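Local coordinates for protein acetamidase (Bacillus halodurans, PDB 2II1) that probably hydrolyses carbon-nitrogen bonds of linear amides, as in the acetamidase/formamidase family, and binds calcium ions, at residues D182-M187 / G196-G201; T228-E233 / V240-N245. One frame throughout, in Å; residues are numbered along the deposited sequence.

Contact 1: residues D182-M187 / G196-G201. With CA (calcium ion), chain F; CA (calcium ion), chain E.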
loop_
_atom_site.group_PDB
_atom_site.type_symbol
_atom_site.label_atom_id
_atom_site.label_comp_id
_atom_site.label_asym_id
_atom_site.label_seq_id
_atom_site.Cartn_x
_atom_site.Cartn_y
_atom_site.Cartn_z
ATOM N N ASP A 182 4.208 19.953 -9.656
ATOM C CA ASP A 182 3.730 19.459 -8.381
ATOM C C ASP A 182 4.759 18.635 -7.648
ATOM O O ASP A 182 4.497 17.471 -7.296
ATOM C CB ASP A 182 2.459 18.638 -8.591
ATOM C CG ASP A 182 1.804 18.242 -7.302
ATOM O OD1 ASP A 182 1.772 19.083 -6.388
ATOM O OD2 ASP A 182 1.305 17.094 -7.175
ATOM N N LEU A 183 5.902 19.260 -7.378
ATOM C CA LEU A 183 6.986 18.642 -6.635
ATOM C C LEU A 183 6.652 18.651 -5.144
ATOM O O LEU A 183 5.941 19.546 -4.684
ATOM C CB LEU A 183 8.292 19.394 -6.881
ATOM C CG LEU A 183 8.788 19.573 -8.316
ATOM C CD1 LEU A 183 10.211 20.168 -8.307
ATOM C CD2 LEU A 183 8.759 18.258 -9.096
ATOM N N HIS A 184 7.148 17.638 -4.415
ATOM C CA HIS A 184 7.002 17.549 -2.960
ATOM C C HIS A 184 8.345 17.279 -2.347
ATOM O O HIS A 184 9.182 16.593 -2.929
ATOM C CB HIS A 184 6.060 16.445 -2.510
ATOM C CG HIS A 184 4.688 16.563 -3.088
ATOM N ND1 HIS A 184 3.942 15.469 -3.473
ATOM C CD2 HIS A 184 3.936 17.650 -3.375
ATOM C CE1 HIS A 184 2.780 15.878 -3.955
ATOM N NE2 HIS A 184 2.756 17.199 -3.918
ATOM N N ALA A 185 8.513 17.827 -1.154
ATOM C CA ALA A 185 9.706 17.655 -0.361
ATOM C C ALA A 185 9.542 16.398 0.513
ATOM O O ALA A 185 10.521 15.792 0.971
ATOM C CB ALA A 185 9.918 18.915 0.473
ATOM N N ALA A 186 8.287 16.001 0.728
ATOM C CA ALA A 186 7.967 14.802 1.449
ATOM C C ALA A 186 6.521 14.477 1.205
ATOM O O ALA A 186 5.710 15.388 0.987
ATOM C CB ALA A 186 8.204 15.003 2.932
HETATM N N MSE A 187 6.200 13.181 1.257
HETATM C CA MSE A 187 4.825 12.684 1.087
HETATM C C MSE A 187 4.840 11.176 1.312
HETATM O O MSE A 187 5.740 10.479 0.856
HETATM C CB MSE A 187 4.301 12.941 -0.325
HETATM C CG MSE A 187 2.780 12.872 -0.447
HETATM SE SE MSE A 187 2.242 12.399 -2.256
HETATM C CE MSE A 187 2.553 10.458 -2.254
ATOM N N GLY A 196 1.100 16.860 -0.211
ATOM C CA GLY A 196 2.401 16.530 0.334
ATOM C C GLY A 196 2.948 17.821 0.890
ATOM O O GLY A 196 2.215 18.789 1.060
ATOM N N VAL A 197 4.241 17.856 1.186
ATOM C CA VAL A 197 4.849 19.128 1.497
ATOM C C VAL A 197 5.051 19.764 0.121
ATOM O O VAL A 197 5.932 19.356 -0.609
ATOM C CB VAL A 197 6.194 18.984 2.252
ATOM C CG1 VAL A 197 6.791 20.356 2.543
ATOM C CG2 VAL A 197 5.976 18.191 3.541
ATOM N N GLU A 198 4.214 20.727 -0.230
ATOM C CA GLU A 198 4.191 21.308 -1.589
ATOM C C GLU A 198 5.326 22.312 -1.756
ATOM O O GLU A 198 5.489 23.204 -0.913
ATOM C CB GLU A 198 2.875 22.014 -1.841
ATOM C CG GLU A 198 1.646 21.160 -1.568
ATOM C CD GLU A 198 1.500 20.025 -2.559
ATOM O OE1 GLU A 198 2.043 20.100 -3.687
ATOM O OE2 GLU A 198 0.858 19.032 -2.213
ATOM N N ILE A 199 6.069 22.197 -2.862
ATOM C CA ILE A 199 7.260 23.015 -3.088
ATOM C C ILE A 199 7.631 23.187 -4.573
ATOM O O ILE A 199 7.369 22.323 -5.375
ATOM C CB ILE A 199 8.460 22.412 -2.306
ATOM C CG1 ILE A 199 9.531 23.473 -2.024
ATOM C CG2 ILE A 199 9.022 21.157 -3.005
ATOM C CD1 ILE A 199 10.513 23.050 -0.989
ATOM N N ALA A 200 8.235 24.322 -4.909
ATOM C CA ALA A 200 8.775 24.558 -6.235
ATOM C C ALA A 200 10.200 24.032 -6.335
ATOM O O ALA A 200 10.886 23.774 -5.341
ATOM C CB ALA A 200 8.780 26.034 -6.555
ATOM N N GLY A 201 10.641 23.899 -7.568
ATOM C CA GLY A 201 11.954 23.392 -7.836
ATOM C C GLY A 201 12.255 23.167 -9.297
ATOM O O GLY A 201 11.618 23.747 -10.186
HETATM CA CA CA F . 1.142 18.457 -4.502
HETATM CA CA CA E . -0.864 16.179 -6.574
HETATM O O HOH W 1 6.735 22.154 -8.100
HETATM O O HOH W 2 3.947 21.509 -5.341
HETATM O O HOH W 3 -3.076 16.265 -5.806
HETATM O O HOH W 4 -0.339 17.162 -4.385
#
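H184 and E198 point the same way from neighbouring strands, with the imidazole plane and the carboxylate plane nearly perpendicular at 89°. Both reach one calcium ion: H184 offers NE2 at 2.1 Å from the metal, while E198 chelates it with OE1 at 2.0 Å and OE2 at 2.4 Å. The glutamate chain bends at chi2 (-68°) to bring both oxygens to the metal. D182 comes across from the side, its carboxylate almost coplanar with that of E198, and divides its oxygens. D182 OD1 takes the calcium shared with H184 and E198, while D182 OD2 binds a second calcium 2.4 Å away, which N155 and D157 also hold. The result is a two-metal site with a bridging carboxylate, and water 4 joins the ions as a second bridge.

The scaffold is an antiparallel pairing in which H184 and E198 form a non-hydrogen-bonded pair, putting both side chains on the metal-facing side. A185 N donates to V197 O, and V197 N to A186 O at 2.9 Å, nearly straight at 172°. Two residues before E198, G196 lies over one face of the H184 imidazole, its CA above the ring centre in a CH-pi contact, and G196 N donates to E198 OE2 from above the carboxylate plane. On the far side of the strands from the metals, I199 CG2 packs against A185 CB, beside I113 of strand 107-114.

Contact 2: residues T228-E233 / V240-N245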
loop_
_atom_site.group_PDB
_atom_site.type_symbol
_atom_site.label_atom_id
_atom_site.label_comp_id
_atom_site.label_asym_id
_atom_site.label_seq_id
_atom_site.Cartn_x
_atom_site.Cartn_y
_atom_site.Cartn_z
ATOM N N THR A 228 3.628 -1.337 -12.048
ATOM C CA THR A 228 2.522 -0.904 -12.879
ATOM C C THR A 228 1.586 0.025 -12.080
ATOM O O THR A 228 1.259 -0.230 -10.932
ATOM C CB THR A 228 1.762 -2.105 -13.517
ATOM O OG1 THR A 228 1.339 -3.039 -12.512
ATOM C CG2 THR A 228 2.688 -2.823 -14.540
ATOM N N ILE A 229 1.200 1.117 -12.714
ATOM C CA ILE A 229 0.324 2.139 -12.138
ATOM C C ILE A 229 -1.067 2.190 -12.832
ATOM O O ILE A 229 -1.187 2.171 -14.079
ATOM C CB ILE A 229 1.002 3.522 -12.241
ATOM C CG1 ILE A 229 2.351 3.503 -11.532
ATOM C CG2 ILE A 229 0.139 4.580 -11.589
ATOM C CD1 ILE A 229 3.224 4.673 -11.848
ATOM N N ALA A 230 -2.120 2.285 -12.027
ATOM C CA ALA A 230 -3.452 2.496 -12.564
ATOM C C ALA A 230 -4.249 3.471 -11.715
ATOM O O ALA A 230 -4.080 3.540 -10.494
ATOM C CB ALA A 230 -4.203 1.165 -12.724
ATOM N N SER A 231 -5.122 4.230 -12.383
ATOM C CA SER A 231 -6.050 5.134 -11.714
ATOM C C SER A 231 -7.502 4.850 -12.071
ATOM O O SER A 231 -7.819 4.550 -13.236
ATOM C CB SER A 231 -5.738 6.591 -12.070
ATOM O OG SER A 231 -4.415 6.875 -11.687
ATOM N N ALA A 232 -8.365 5.009 -11.071
ATOM C CA ALA A 232 -9.781 4.745 -11.210
ATOM C C ALA A 232 -10.599 5.593 -10.252
ATOM O O ALA A 232 -10.070 6.296 -9.404
ATOM C CB ALA A 232 -10.036 3.263 -10.990
ATOM N N GLU A 233 -11.914 5.507 -10.388
ATOM C CA GLU A 233 -12.830 6.266 -9.560
ATOM C C GLU A 233 -12.782 5.804 -8.105
ATOM O O GLU A 233 -12.976 6.596 -7.182
ATOM C CB GLU A 233 -14.257 6.089 -10.079
ATOM C CG GLU A 233 -14.484 6.397 -11.568
ATOM C CD GLU A 233 -14.431 7.856 -11.880
ATOM O OE1 GLU A 233 -14.232 8.666 -10.939
ATOM O OE2 GLU A 233 -14.602 8.195 -13.071
ATOM N N VAL A 240 -7.311 -3.269 -8.444
ATOM C CA VAL A 240 -7.549 -4.366 -9.373
ATOM C C VAL A 240 -6.937 -4.120 -10.768
ATOM O O VAL A 240 -6.345 -5.033 -11.343
ATOM C CB VAL A 240 -9.077 -4.711 -9.499
ATOM C CG1 VAL A 240 -9.288 -5.708 -10.638
ATOM C CG2 VAL A 240 -9.625 -5.248 -8.157
ATOM N N GLN A 241 -7.056 -2.897 -11.305
ATOM C CA GLN A 241 -6.402 -2.541 -12.562
ATOM C C GLN A 241 -4.864 -2.595 -12.513
ATOM O O GLN A 241 -4.271 -3.143 -13.435
ATOM C CB GLN A 241 -6.800 -1.168 -13.064
ATOM C CG GLN A 241 -6.419 -0.937 -14.503
ATOM C CD GLN A 241 -7.167 -1.871 -15.462
ATOM O OE1 GLN A 241 -8.392 -1.953 -15.428
ATOM N NE2 GLN A 241 -6.429 -2.600 -16.276
ATOM N N ALA A 242 -4.213 -2.016 -11.503
ATOM C CA ALA A 242 -2.746 -2.099 -11.408
ATOM C C ALA A 242 -2.248 -3.534 -11.386
ATOM O O ALA A 242 -1.174 -3.853 -11.942
ATOM C CB ALA A 242 -2.200 -1.359 -10.144
ATOM N N THR A 243 -2.980 -4.359 -10.647
ATOM C CA THR A 243 -2.676 -5.761 -10.464
ATOM C C THR A 243 -2.832 -6.538 -11.789
ATOM O O THR A 243 -1.955 -7.307 -12.166
ATOM C CB THR A 243 -3.558 -6.387 -9.328
ATOM O OG1 THR A 243 -3.388 -5.620 -8.128
ATOM C CG2 THR A 243 -3.183 -7.848 -9.079
ATOM N N LYS A 244 -3.943 -6.339 -12.478
ATOM C CA LYS A 244 -4.168 -6.986 -13.768
ATOM C C LYS A 244 -3.171 -6.585 -14.839
ATOM O O LYS A 244 -2.852 -7.408 -15.686
ATOM C CB LYS A 244 -5.584 -6.733 -14.247
ATOM C CG LYS A 244 -6.591 -7.575 -13.445
ATOM C CD LYS A 244 -8.027 -7.362 -13.909
ATOM C CE LYS A 244 -8.992 -8.325 -13.220
ATOM N NZ LYS A 244 -10.262 -8.458 -13.999
ATOM N N ASN A 245 -2.690 -5.338 -14.790
ATOM C CA ASN A 245 -1.630 -4.830 -15.707
ATOM C C ASN A 245 -0.287 -5.542 -15.539
ATOM O O ASN A 245 0.403 -5.879 -16.525
ATOM C CB ASN A 245 -1.413 -3.328 -15.519
ATOM C CG ASN A 245 -2.573 -2.486 -16.030
ATOM O OD1 ASN A 245 -3.557 -3.017 -16.528
ATOM N ND2 ASN A 245 -2.444 -1.153 -15.916
HETATM O O HOH W 5 0.301 -0.223 -15.712
#
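T228 OG1 donates to the backbone carbonyl of A242, 2.7 Å from A242 O, and this is the one direct hydrogen bond between 228-233 and 240-245. The hydroxyl approaches 20° out of the carbonyl plane. It is placed there by a chi1 of 54°, which sets OG1 between the backbone N and the carbonyl carbon of its own residue, while the CB of T228 rests on N245 CB at 3.9 Å.

Two residues on, A230 sends its methyl into the same face of the helix. Its CB lies 3.4 Å from A242 N and 3.5 Å from Q241 CB, with the methyl of A242 alongside; A242 CB in turn reaches T228 O at 3.7 Å. The axes of 228-232 and 240-245 approach to 6.7 Å and run roughly antiparallel, at 149°; the small alanines are consistent with so close an approach. Helix 235-253 follows strand 225-232 after two residues and folds back over one face of the nine-stranded sheet. I229, pointing away from the helix, meets L156 and R284 instead.

On the exposed side, Q241 bends at chi2 and gives NE2 to N245 OD1 at 2.9 Å, an i to i+4 bond lying close to the plane of the glutamine amide. With OD1 so engaged, ND2 of N245 turns to water 5, 2.9 Å away, which lies at a long hydrogen-bonding distance from I229 O and probably shares its protons among several acceptors. With one hydroxyl as the direct polar tie, cohesion here probably depends largely on close methyl packing.

From the N terminus, the chain meets contact 1 first. Strand 176-184 runs out into the metal site, and after eight intervening residues without helix or strand the chain returns at 196-201, closing a short loop before entering strand 201-210 of the nine-stranded sheet. Contact 2 opens only later, where strand 225-232 of that same sheet turns into helix 235-253 and the helix doubles back on it. The two closures are therefore in series, neither nested nor crossed. The centres of contacts 1 and 2 are 24 Å apart, on opposite sides of the chain's centre. Contact 1 ties together strands of the seven-stranded sheet, contact 2 a helix and the nine-stranded one; both also touch the second subunit.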